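Card1 endonuclease domain-containing protein (Vibrio cholerae, PDB 1XMX) is of unknown function but probably binds nucleic acid and may cut it, carrying a Card1-like endonuclease domain of the PD-(D/E)XK clan. Local coordinates at residues D320-L325 with A339-F344; E252-L257 with I307-K312; E87-N92 with Y111-F116; A70-I75 with A104-R109. One frame throughout, in Å; residues are numbered along the deposited sequence.

The four contacts fall into two well-separated groups, interactions 2 and 3 lying on opposite sides of the chain's centre. Interactions 1 and 2 belong to the Card1-like endonuclease domain, their centres 11 Å apart; they share one sheet, with Val342 N 2.7 Å from Glu308 O where strands 303-310 and 338-343 run side by side. Interaction 2 contains a Glu-X-Lys sequence consistent with the (D/E)XK signature of the clan, probably marking the active-site region. Interactions 3 and 4, centred 12 Å apart, lie in the N-terminal alpha/beta part and meet where Phe91 CG is 3.4 Å from Phe108 CD2. Interactions 2 and 3 are 47 Å apart, centre to centre. A bound magnesium ion lies about 13 Å from the side chain of Phe91.

Interaction 1: residues D320-L325 with A339-F344; sequences DTLYKL and AMLVSF
Thr321 begins the contact by laying its methyl CG2 against Leu341 CD2 at 3.9 Å, the two side chains crossing at about a right angle. OG1, at chi1 -71°, lies beside the backbone N and bonds the carboxylate of Asp319, which puts CG2 anti to that N and facing the strand. One residue on, Leu322 starts out along the flank of the helix, but its CD2 reaches round to the same methyl of Leu341, 3.6 Å away, and again the chains cross almost perpendicularly. Leu341 CD2 is therefore gripped by two successive residues of the helix. A turn later Leu325 makes the broadest contact. Its CG sits 3.8 Å from Ala339 CB, with CD1 equally near that methyl, and the other branch, CD2, rests 3.6 Å from Met340 O and 4.1 Å from Leu341 CB. Ala339 and Leu341 both face the helix, whereas the side chain of Met340 between them leaves on the far side of the strand. The side-chain atoms that meet are all carbon, Met340 O being the one polar atom they lie against, and the segment axes run roughly antiparallel (150°). Helix 321-333 is the crossover of a beta-alpha-beta unit: it links strand 303-310 to its parallel neighbour 338-343 and packs over both, Leu325 also touching Glu308, while helix 349-358 meets Leu322 through Asp351 and Arg354.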
# COMPACT_ATOMS: atom_id res chain seq x y z
N ASP A 320 -12.57 -3.80 -16.34
CA ASP A 320 -12.62 -4.07 -14.91
C ASP A 320 -11.51 -3.36 -14.12
O ASP A 320 -11.49 -3.44 -12.90
CB ASP A 320 -12.63 -5.59 -14.62
CG ASP A 320 -11.23 -6.23 -14.69
OD1 ASP A 320 -10.31 -5.62 -15.27
OD2 ASP A 320 -11.04 -7.36 -14.17
N THR A 321 -10.59 -2.68 -14.83
CA THR A 321 -9.34 -2.13 -14.22
C THR A 321 -9.58 -1.27 -12.93
O THR A 321 -8.93 -1.48 -11.91
CB THR A 321 -8.50 -1.30 -15.27
OG1 THR A 321 -7.92 -2.21 -16.23
CG2 THR A 321 -7.41 -0.55 -14.59
N LEU A 322 -10.50 -0.33 -13.04
CA LEU A 322 -10.79 0.65 -12.03
C LEU A 322 -11.67 0.09 -10.88
O LEU A 322 -11.44 0.45 -9.73
CB LEU A 322 -11.46 1.85 -12.68
CG LEU A 322 -10.55 2.63 -13.63
CD1 LEU A 322 -11.38 3.79 -14.10
CD2 LEU A 322 -9.30 3.19 -12.92
N TYR A 323 -12.68 -0.72 -11.20
CA TYR A 323 -13.46 -1.44 -10.17
C TYR A 323 -12.62 -2.39 -9.37
O TYR A 323 -12.78 -2.50 -8.13
CB TYR A 323 -14.56 -2.26 -10.81
CG TYR A 323 -15.59 -1.45 -11.41
CD1 TYR A 323 -16.29 -0.53 -10.65
CD2 TYR A 323 -15.86 -1.55 -12.75
CE1 TYR A 323 -17.27 0.26 -11.22
CE2 TYR A 323 -16.81 -0.77 -13.32
CZ TYR A 323 -17.52 0.13 -12.55
OH TYR A 323 -18.51 0.88 -13.18
N LYS A 324 -11.74 -3.10 -10.08
CA LYS A 324 -10.81 -4.00 -9.43
C LYS A 324 -9.80 -3.26 -8.57
O LYS A 324 -9.49 -3.71 -7.48
CB LYS A 324 -10.09 -4.85 -10.45
CG LYS A 324 -9.17 -5.84 -9.82
CD LYS A 324 -8.24 -6.38 -10.90
CE LYS A 324 -7.66 -7.73 -10.60
NZ LYS A 324 -6.46 -7.67 -9.70
N LEU A 325 -9.23 -2.17 -9.08
CA LEU A 325 -8.25 -1.39 -8.27
C LEU A 325 -8.89 -0.89 -6.97
O LEU A 325 -8.33 -1.10 -5.92
CB LEU A 325 -7.67 -0.21 -9.06
CG LEU A 325 -6.57 0.67 -8.42
CD1 LEU A 325 -5.39 -0.14 -7.88
CD2 LEU A 325 -6.08 1.76 -9.42
N ALA A 339 -5.45 4.64 -3.78
CA ALA A 339 -4.93 4.01 -4.98
C ALA A 339 -4.91 4.94 -6.19
O ALA A 339 -5.76 5.80 -6.39
CB ALA A 339 -5.69 2.66 -5.30
N MET A 340 -3.91 4.69 -7.03
CA MET A 340 -3.67 5.48 -8.21
C MET A 340 -3.52 4.55 -9.45
O MET A 340 -2.96 3.46 -9.35
CB MET A 340 -2.35 6.19 -7.98
CG MET A 340 -1.81 6.77 -9.24
SD MET A 340 -0.37 7.80 -9.03
CE MET A 340 -1.14 9.35 -8.38
N LEU A 341 -3.99 5.00 -10.60
CA LEU A 341 -3.62 4.29 -11.86
C LEU A 341 -2.70 5.19 -12.67
O LEU A 341 -3.04 6.33 -12.97
CB LEU A 341 -4.87 3.90 -12.65
CG LEU A 341 -4.72 3.38 -14.08
CD1 LEU A 341 -3.90 2.09 -14.09
CD2 LEU A 341 -6.13 3.16 -14.68
N VAL A 342 -1.49 4.69 -12.98
CA VAL A 342 -0.61 5.41 -13.90
C VAL A 342 -0.75 4.75 -15.29
O VAL A 342 -0.54 3.55 -15.41
CB VAL A 342 0.86 5.41 -13.40
CG1 VAL A 342 1.78 6.08 -14.46
CG2 VAL A 342 0.95 6.12 -11.97
N SER A 343 -1.12 5.54 -16.30
CA SER A 343 -1.43 5.01 -17.61
C SER A 343 -0.55 5.70 -18.65
O SER A 343 -0.50 6.92 -18.70
CB SER A 343 -2.90 5.24 -17.96
OG SER A 343 -3.21 4.61 -19.20
N PHE A 344 0.16 4.90 -19.45
CA PHE A 344 0.98 5.37 -20.53
C PHE A 344 0.12 5.83 -21.71
O PHE A 344 0.52 6.77 -22.43
CB PHE A 344 1.93 4.23 -20.93
CG PHE A 344 2.81 4.54 -22.13
CD1 PHE A 344 3.85 5.46 -22.04
CD2 PHE A 344 2.61 3.88 -23.32
CE1 PHE A 344 4.67 5.74 -23.14
CE2 PHE A 344 3.42 4.15 -24.41
CZ PHE A 344 4.45 5.09 -24.32

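Interaction 2: residues E252-L257 with I307-K312; sequences EWLETL and IECKTK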
# COMPACT_ATOMS: atom_id res chain seq x y z
N GLU A 252 7.37 -3.43 -18.34
CA GLU A 252 7.74 -3.21 -16.93
C GLU A 252 8.56 -1.96 -16.72
O GLU A 252 8.83 -1.62 -15.59
CB GLU A 252 8.53 -4.39 -16.38
CG GLU A 252 7.83 -5.72 -16.59
CD GLU A 252 8.16 -6.66 -15.45
OE1 GLU A 252 8.97 -6.23 -14.59
OE2 GLU A 252 7.62 -7.81 -15.43
N TRP A 253 8.98 -1.29 -17.81
CA TRP A 253 9.68 -0.01 -17.69
C TRP A 253 8.91 1.05 -16.85
O TRP A 253 9.52 1.88 -16.16
CB TRP A 253 10.02 0.56 -19.08
CG TRP A 253 8.86 1.02 -19.86
CD1 TRP A 253 8.14 0.29 -20.74
CD2 TRP A 253 8.25 2.34 -19.84
NE1 TRP A 253 7.14 1.04 -21.27
CE2 TRP A 253 7.17 2.30 -20.74
CE3 TRP A 253 8.53 3.54 -19.17
CZ2 TRP A 253 6.38 3.40 -21.01
CZ3 TRP A 253 7.72 4.64 -19.41
CH2 TRP A 253 6.67 4.57 -20.32
N LEU A 254 7.59 1.06 -16.95
CA LEU A 254 6.79 2.14 -16.37
C LEU A 254 6.65 1.95 -14.87
O LEU A 254 6.68 2.91 -14.11
CB LEU A 254 5.41 2.18 -17.02
CG LEU A 254 4.50 3.25 -16.41
CD1 LEU A 254 5.03 4.70 -16.55
CD2 LEU A 254 3.13 3.12 -17.06
N GLU A 255 6.52 0.71 -14.44
CA GLU A 255 6.41 0.43 -12.99
C GLU A 255 7.80 0.59 -12.33
O GLU A 255 7.91 0.96 -11.19
CB GLU A 255 5.82 -0.95 -12.72
CG GLU A 255 6.60 -2.10 -13.43
CD GLU A 255 5.91 -3.45 -13.30
OE1 GLU A 255 4.70 -3.51 -13.00
OE2 GLU A 255 6.55 -4.47 -13.52
N THR A 256 8.84 0.19 -13.04
CA THR A 256 10.20 0.40 -12.61
C THR A 256 10.54 1.88 -12.41
O THR A 256 11.17 2.23 -11.41
CB THR A 256 11.19 -0.17 -13.66
OG1 THR A 256 10.95 -1.57 -13.80
CG2 THR A 256 12.62 0.01 -13.18
N LEU A 257 10.15 2.72 -13.37
CA LEU A 257 10.26 4.18 -13.31
C LEU A 257 9.44 4.75 -12.11
O LEU A 257 9.93 5.59 -11.34
CB LEU A 257 9.76 4.82 -14.62
CG LEU A 257 9.62 6.35 -14.57
CD1 LEU A 257 10.97 7.08 -14.51
CD2 LEU A 257 8.78 6.80 -15.76
N ILE A 307 -0.29 1.68 -6.41
CA ILE A 307 -0.23 2.25 -7.74
C ILE A 307 -0.24 1.10 -8.75
O ILE A 307 0.63 0.20 -8.70
CB ILE A 307 1.04 3.10 -7.90
CG1 ILE A 307 1.09 4.17 -6.82
CG2 ILE A 307 1.07 3.75 -9.34
CD1 ILE A 307 2.45 4.88 -6.73
N GLU A 308 -1.25 1.12 -9.63
CA GLU A 308 -1.29 0.22 -10.76
C GLU A 308 -0.70 1.00 -11.93
O GLU A 308 -1.10 2.15 -12.18
CB GLU A 308 -2.72 -0.12 -11.15
CG GLU A 308 -2.78 -1.26 -12.18
CD GLU A 308 -4.16 -1.85 -12.34
OE1 GLU A 308 -5.04 -1.55 -11.50
OE2 GLU A 308 -4.40 -2.60 -13.33
N CYS A 309 0.26 0.38 -12.62
CA CYS A 309 0.78 0.89 -13.91
C CYS A 309 0.19 0.12 -15.12
O CYS A 309 0.21 -1.10 -15.13
CB CYS A 309 2.30 0.88 -13.91
SG CYS A 309 2.93 1.79 -12.48
N LYS A 310 -0.41 0.84 -16.05
CA LYS A 310 -0.78 0.29 -17.35
C LYS A 310 0.04 0.93 -18.47
O LYS A 310 0.24 2.16 -18.51
CB LYS A 310 -2.28 0.43 -17.63
CG LYS A 310 -3.15 -0.52 -16.79
CD LYS A 310 -4.63 -0.36 -17.13
CE LYS A 310 -5.02 -1.01 -18.44
NZ LYS A 310 -4.24 -2.30 -18.60
N THR A 311 0.56 0.07 -19.35
CA THR A 311 1.17 0.49 -20.62
C THR A 311 0.26 0.24 -21.86
O THR A 311 0.53 0.75 -22.93
CB THR A 311 2.50 -0.23 -20.85
OG1 THR A 311 2.25 -1.63 -20.76
CG2 THR A 311 3.56 0.16 -19.80
N LYS A 312 -0.84 -0.50 -21.70
CA LYS A 312 -1.83 -0.69 -22.77
C LYS A 312 -3.12 0.05 -22.43
O LYS A 312 -3.34 0.48 -21.29
CB LYS A 312 -2.16 -2.18 -22.97
CG LYS A 312 -1.16 -3.01 -23.82
CD LYS A 312 -0.40 -2.09 -24.86
CE LYS A 312 0.16 -2.81 -26.13
NZ LYS A 312 -0.76 -2.56 -27.30
O HOH W 1 2.63 -2.48 -15.45
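Leu254 fills the tight part of this contact, wedged between the strand end and the indole of its own neighbour. Its CD2 comes within 3.4 Å of Lys310 O and 4.0 Å of Cys309 CB. Its CB has Thr311 CG2 at 3.9 Å and also stands over the centre of the Trp253 ring, so Leu254 CB is flanked by the indole and by Thr311. Thr311 CG2 lies 4.0 Å from Trp253 NE1 as well, and the ring is held from outside by edge-to-face contacts with Trp177 and Phe344. Beside this cluster Cys309 SG, anti to its own carbonyl carbon (chi1 -54°), nestles 3.8 Å from Glu255 CA, where the two backbones come nearest. The sequence Glu308-Cys309-Lys310 fits the (D/E)XK signature, with Asp295 on the adjoining strand as the probable preceding acidic residue; the side chains of Glu308 and Lys310 start away from helix 252-257. In many nucleases of this clan the carbonyl of the middle residue helps bind a metal ion. Here a water sits 2.8 Å from Cys309 O, a probable hydrogen bond, and this is the looser, hydrated side: the same water is only weakly placed for Glu255 OE1, at 3.4 Å. Glu255 OE2 is hydrogen-bonded by Asn278 ND2, while Asp295 accepts the backbone N-H of Cys309 and lies close to Glu255 OE1.

Interaction 3: residues E87-N92 with Y111-F116; sequences EEVKFN and YHWPIF
Phe91 pairs with Ile115 and Asn92 with Phe116 in parallel register, closed by two nearly straight hydrogen bonds: Phe91 N to Pro114 O at 2.8 Å, in the plane of that carbonyl, and Phe116 N to Phe91 O at 2.9 Å. Before the ladder starts, side chains take over. Val89 sets its CB over the five-membered ring of Trp113, 3.7 Å from the centroid, a CH-pi contact, with its two methyls spread over the rest of the indole. The opposite face of that indole is covered by Tyr111 CB, so the ring is sandwiched. At the indole edge a water accepts from Trp113 NE1 at 3.3 Å and donates to Glu87 O, bridging the two segments ahead of the paired residues. Farther along, Phe91 and Ile115 share one face of the sheet, Phe91 CD2 lying 3.8 Å from Ile115 CG2. On the other face Phe116, its CG between backbone N and carbonyl carbon (chi1 69°), folds its ring over Asn92: Asn92 CA stands 3.9 Å from the ring centroid, and the amide plane is turned 43° from the ring. That amide is fixed by Ser94 and by the carbonyl of Arg16. Strand 4-9 flanks 88-92 on its other edge, 124-129 runs antiparallel beyond 115-118, and helix 98-110 makes the beta-alpha-beta crossover between the two strands described here.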
# COMPACT_ATOMS: atom_id res chain seq x y z
N GLU A 87 -2.08 -1.78 37.01
CA GLU A 87 -1.82 -1.60 35.59
C GLU A 87 -2.01 -0.11 35.20
O GLU A 87 -2.97 0.53 35.59
CB GLU A 87 -2.77 -2.45 34.72
CG GLU A 87 -2.55 -3.98 34.70
CD GLU A 87 -1.11 -4.35 34.40
OE1 GLU A 87 -0.52 -3.73 33.49
OE2 GLU A 87 -0.57 -5.24 35.10
N GLU A 88 -1.09 0.44 34.44
CA GLU A 88 -1.26 1.81 34.00
C GLU A 88 -1.91 1.84 32.62
O GLU A 88 -1.21 1.88 31.59
CB GLU A 88 0.07 2.55 34.12
CG GLU A 88 0.48 2.62 35.63
CD GLU A 88 1.96 2.81 35.82
OE1 GLU A 88 2.65 2.93 34.78
OE2 GLU A 88 2.45 2.83 37.00
N VAL A 89 -3.25 1.76 32.62
CA VAL A 89 -4.03 1.59 31.43
C VAL A 89 -4.16 2.86 30.59
O VAL A 89 -4.35 3.96 31.12
CB VAL A 89 -5.44 1.01 31.72
CG1 VAL A 89 -6.26 0.85 30.43
CG2 VAL A 89 -5.27 -0.33 32.39
N LYS A 90 -4.04 2.69 29.29
CA LYS A 90 -4.38 3.75 28.36
C LYS A 90 -5.32 3.14 27.34
O LYS A 90 -5.05 2.08 26.75
CB LYS A 90 -3.13 4.33 27.66
CG LYS A 90 -2.21 5.06 28.57
CD LYS A 90 -1.39 6.07 27.74
CE LYS A 90 -0.04 6.31 28.39
NZ LYS A 90 0.81 7.53 27.98
N PHE A 91 -6.43 3.84 27.14
CA PHE A 91 -7.48 3.33 26.31
C PHE A 91 -7.32 4.01 24.93
O PHE A 91 -7.41 5.25 24.79
CB PHE A 91 -8.86 3.57 26.92
CG PHE A 91 -10.04 3.13 26.01
CD1 PHE A 91 -9.98 1.96 25.24
CD2 PHE A 91 -11.21 3.90 25.97
CE1 PHE A 91 -11.08 1.58 24.41
CE2 PHE A 91 -12.28 3.54 25.19
CZ PHE A 91 -12.24 2.36 24.41
N ASN A 92 -7.04 3.18 23.94
CA ASN A 92 -7.03 3.60 22.57
C ASN A 92 -8.46 3.42 22.00
O ASN A 92 -8.92 2.30 21.76
CB ASN A 92 -6.06 2.74 21.78
CG ASN A 92 -5.95 3.17 20.29
OD1 ASN A 92 -6.89 3.80 19.73
ND2 ASN A 92 -4.82 2.80 19.64
N TYR A 111 -12.38 4.98 35.93
CA TYR A 111 -11.10 4.66 36.53
C TYR A 111 -10.05 5.75 36.32
O TYR A 111 -8.90 5.60 36.74
CB TYR A 111 -10.60 3.33 35.93
CG TYR A 111 -11.30 2.13 36.53
CD1 TYR A 111 -10.83 1.55 37.70
CD2 TYR A 111 -12.47 1.60 35.95
CE1 TYR A 111 -11.46 0.47 38.28
CE2 TYR A 111 -13.11 0.52 36.53
CZ TYR A 111 -12.58 -0.04 37.71
OH TYR A 111 -13.17 -1.10 38.33
N HIS A 112 -10.40 6.85 35.65
CA HIS A 112 -9.42 7.91 35.41
C HIS A 112 -8.22 7.49 34.55
O HIS A 112 -7.14 8.06 34.66
CB HIS A 112 -8.90 8.47 36.74
CG HIS A 112 -9.98 9.06 37.58
ND1 HIS A 112 -11.06 9.71 37.02
CD2 HIS A 112 -10.20 9.03 38.92
CE1 HIS A 112 -11.89 10.09 37.98
NE2 HIS A 112 -11.39 9.70 39.14
N TRP A 113 -8.43 6.50 33.69
CA TRP A 113 -7.36 6.07 32.83
C TRP A 113 -7.41 6.95 31.60
O TRP A 113 -8.48 7.34 31.19
CB TRP A 113 -7.53 4.61 32.46
CG TRP A 113 -7.17 3.70 33.59
CD1 TRP A 113 -6.19 3.93 34.57
CD2 TRP A 113 -7.76 2.44 33.91
NE1 TRP A 113 -6.16 2.86 35.45
CE2 TRP A 113 -7.10 1.93 35.05
CE3 TRP A 113 -8.77 1.67 33.32
CZ2 TRP A 113 -7.42 0.70 35.59
CZ3 TRP A 113 -9.10 0.45 33.90
CH2 TRP A 113 -8.43 -0.01 35.01
N PRO A 114 -6.24 7.36 31.09
CA PRO A 114 -6.17 8.22 29.90
C PRO A 114 -6.77 7.56 28.69
O PRO A 114 -6.72 6.31 28.52
CB PRO A 114 -4.67 8.51 29.70
CG PRO A 114 -3.97 8.10 31.00
CD PRO A 114 -4.91 7.09 31.70
N ILE A 115 -7.34 8.40 27.83
CA ILE A 115 -8.05 7.91 26.65
C ILE A 115 -7.63 8.75 25.45
O ILE A 115 -7.65 9.98 25.53
CB ILE A 115 -9.62 8.01 26.80
CG1 ILE A 115 -10.13 7.17 28.00
CG2 ILE A 115 -10.28 7.51 25.52
CD1 ILE A 115 -11.50 7.62 28.55
N PHE A 116 -7.27 8.11 24.35
CA PHE A 116 -6.86 8.84 23.16
C PHE A 116 -7.46 8.20 21.94
O PHE A 116 -7.91 7.04 21.99
CB PHE A 116 -5.33 8.86 23.04
CG PHE A 116 -4.72 7.51 22.72
CD1 PHE A 116 -4.69 7.03 21.40
CD2 PHE A 116 -4.18 6.71 23.71
CE1 PHE A 116 -4.12 5.81 21.07
CE2 PHE A 116 -3.60 5.48 23.39
CZ PHE A 116 -3.54 5.04 22.06
O HOH W 2 -4.39 1.80 37.99

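Interaction 4: residues A70-I75 with A104-R109; sequences AIKSAI and AYEVFR
The Phe108 ring meets Ile75 obliquely: methyl CG2 sits 3.7 Å from Phe108 CZ and nearly as close to CE1, the two side chains crossing at about a right angle. Beyond the two helices, the ring of Phe91 packs edge-to-face with that of Phe108, while Val7 of strand 4-9 also touches it, so the phenyl sits between the helix pair and the sheet. The other flat group, the carboxylate of Glu106, lies at the rim beside the end of Lys72. Between these extremes Ile75 does most of the filling. Its CG2, anti to the backbone N, also presses on Val107 CG1 at 3.9 Å, and the longer branch sends CD1 to Ala104 CB at 3.8 Å; thus Ala104, Val107 and Phe108, on one stripe of helix 98-110, all pack against a single isoleucine. Val107 CG2 leans in turn on Lys72 O, 3.8 Å away. The axes of the two segments are 9.2 Å apart and cross at -37°, both helices running in roughly the same direction as they cover one side of the N-terminal mixed sheet. Lys72 NZ and the Glu106 carboxylate form a salt bridge whose exact geometry is doubtful, the modelled place of OE1 being less sure. Chemically, then, the helices are held mainly by buried branched and aromatic carbon, with the charged pair confined to the outer margin and probably adding less.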
# COMPACT_ATOMS: atom_id res chain seq x y z
N ALA A 70 -24.49 -5.75 29.51
CA ALA A 70 -23.62 -6.96 29.52
C ALA A 70 -22.17 -6.68 29.05
O ALA A 70 -21.20 -7.17 29.62
CB ALA A 70 -24.26 -8.10 28.68
N ILE A 71 -22.01 -5.88 27.99
CA ILE A 71 -20.65 -5.42 27.61
C ILE A 71 -19.95 -4.63 28.74
O ILE A 71 -18.79 -4.93 29.11
CB ILE A 71 -20.66 -4.60 26.28
CG1 ILE A 71 -21.27 -5.42 25.14
CG2 ILE A 71 -19.22 -4.11 25.90
CD1 ILE A 71 -21.50 -4.58 23.86
N LYS A 72 -20.62 -3.63 29.30
CA LYS A 72 -20.06 -2.83 30.39
C LYS A 72 -19.71 -3.68 31.60
O LYS A 72 -18.76 -3.44 32.32
CB LYS A 72 -21.08 -1.78 30.86
CG LYS A 72 -21.24 -0.63 29.88
CD LYS A 72 -22.06 0.55 30.43
CE LYS A 72 -22.18 1.60 29.29
NZ LYS A 72 -23.07 2.79 29.56
N SER A 73 -20.58 -4.65 31.88
CA SER A 73 -20.28 -5.61 32.91
C SER A 73 -18.99 -6.45 32.64
O SER A 73 -18.16 -6.64 33.55
CB SER A 73 -21.48 -6.52 33.05
OG SER A 73 -21.63 -6.74 34.39
N ALA A 74 -18.83 -6.96 31.41
CA ALA A 74 -17.63 -7.73 31.07
C ALA A 74 -16.41 -6.83 31.21
O ALA A 74 -15.42 -7.20 31.81
CB ALA A 74 -17.75 -8.33 29.60
N ILE A 75 -16.51 -5.59 30.74
CA ILE A 75 -15.36 -4.70 30.74
C ILE A 75 -14.99 -4.18 32.13
O ILE A 75 -13.82 -3.94 32.42
CB ILE A 75 -15.53 -3.55 29.70
CG1 ILE A 75 -15.62 -4.14 28.28
CG2 ILE A 75 -14.38 -2.50 29.85
CD1 ILE A 75 -16.14 -3.16 27.16
N ALA A 104 -17.00 0.71 26.72
CA ALA A 104 -15.64 0.73 27.22
C ALA A 104 -15.23 2.11 27.70
O ALA A 104 -14.56 2.22 28.71
CB ALA A 104 -14.67 0.24 26.17
N TYR A 105 -15.57 3.16 26.93
CA TYR A 105 -15.27 4.54 27.36
C TYR A 105 -15.81 4.87 28.79
O TYR A 105 -15.07 5.48 29.65
CB TYR A 105 -15.80 5.58 26.36
CG TYR A 105 -15.40 7.03 26.69
CD1 TYR A 105 -16.14 7.82 27.57
CD2 TYR A 105 -14.27 7.59 26.13
CE1 TYR A 105 -15.73 9.16 27.89
CE2 TYR A 105 -13.88 8.90 26.43
CZ TYR A 105 -14.61 9.67 27.31
OH TYR A 105 -14.15 10.99 27.56
N GLU A 106 -17.07 4.49 29.04
CA GLU A 106 -17.70 4.78 30.35
C GLU A 106 -16.89 4.09 31.46
O GLU A 106 -16.56 4.71 32.48
CB GLU A 106 -19.16 4.32 30.42
CG GLU A 106 -19.87 4.70 31.74
CD GLU A 106 -21.19 3.93 31.99
OE1 GLU A 106 -21.18 2.68 31.91
OE2 GLU A 106 -22.26 4.57 32.29
N VAL A 107 -16.59 2.82 31.27
CA VAL A 107 -15.87 2.05 32.27
C VAL A 107 -14.48 2.66 32.52
O VAL A 107 -14.11 2.99 33.65
CB VAL A 107 -15.74 0.54 31.88
CG1 VAL A 107 -14.93 -0.18 32.93
CG2 VAL A 107 -17.13 -0.10 31.72
N PHE A 108 -13.72 2.84 31.45
CA PHE A 108 -12.33 3.30 31.61
C PHE A 108 -12.25 4.75 32.14
O PHE A 108 -11.37 5.09 32.95
CB PHE A 108 -11.54 3.12 30.31
CG PHE A 108 -11.41 1.68 29.90
CD1 PHE A 108 -11.31 0.68 30.85
CD2 PHE A 108 -11.33 1.32 28.58
CE1 PHE A 108 -11.16 -0.66 30.46
CE2 PHE A 108 -11.17 -0.00 28.19
CZ PHE A 108 -11.08 -0.99 29.12
N ARG A 109 -13.15 5.60 31.67
CA ARG A 109 -13.20 6.95 32.17
C ARG A 109 -13.46 7.00 33.71
O ARG A 109 -12.87 7.82 34.43
CB ARG A 109 -14.21 7.78 31.37
CG ARG A 109 -14.43 9.16 31.93
CD ARG A 109 -13.19 10.05 31.72
NE ARG A 109 -13.48 11.41 32.20
CZ ARG A 109 -13.48 11.77 33.47
NH1 ARG A 109 -13.17 10.90 34.42
NH2 ARG A 109 -13.80 12.99 33.78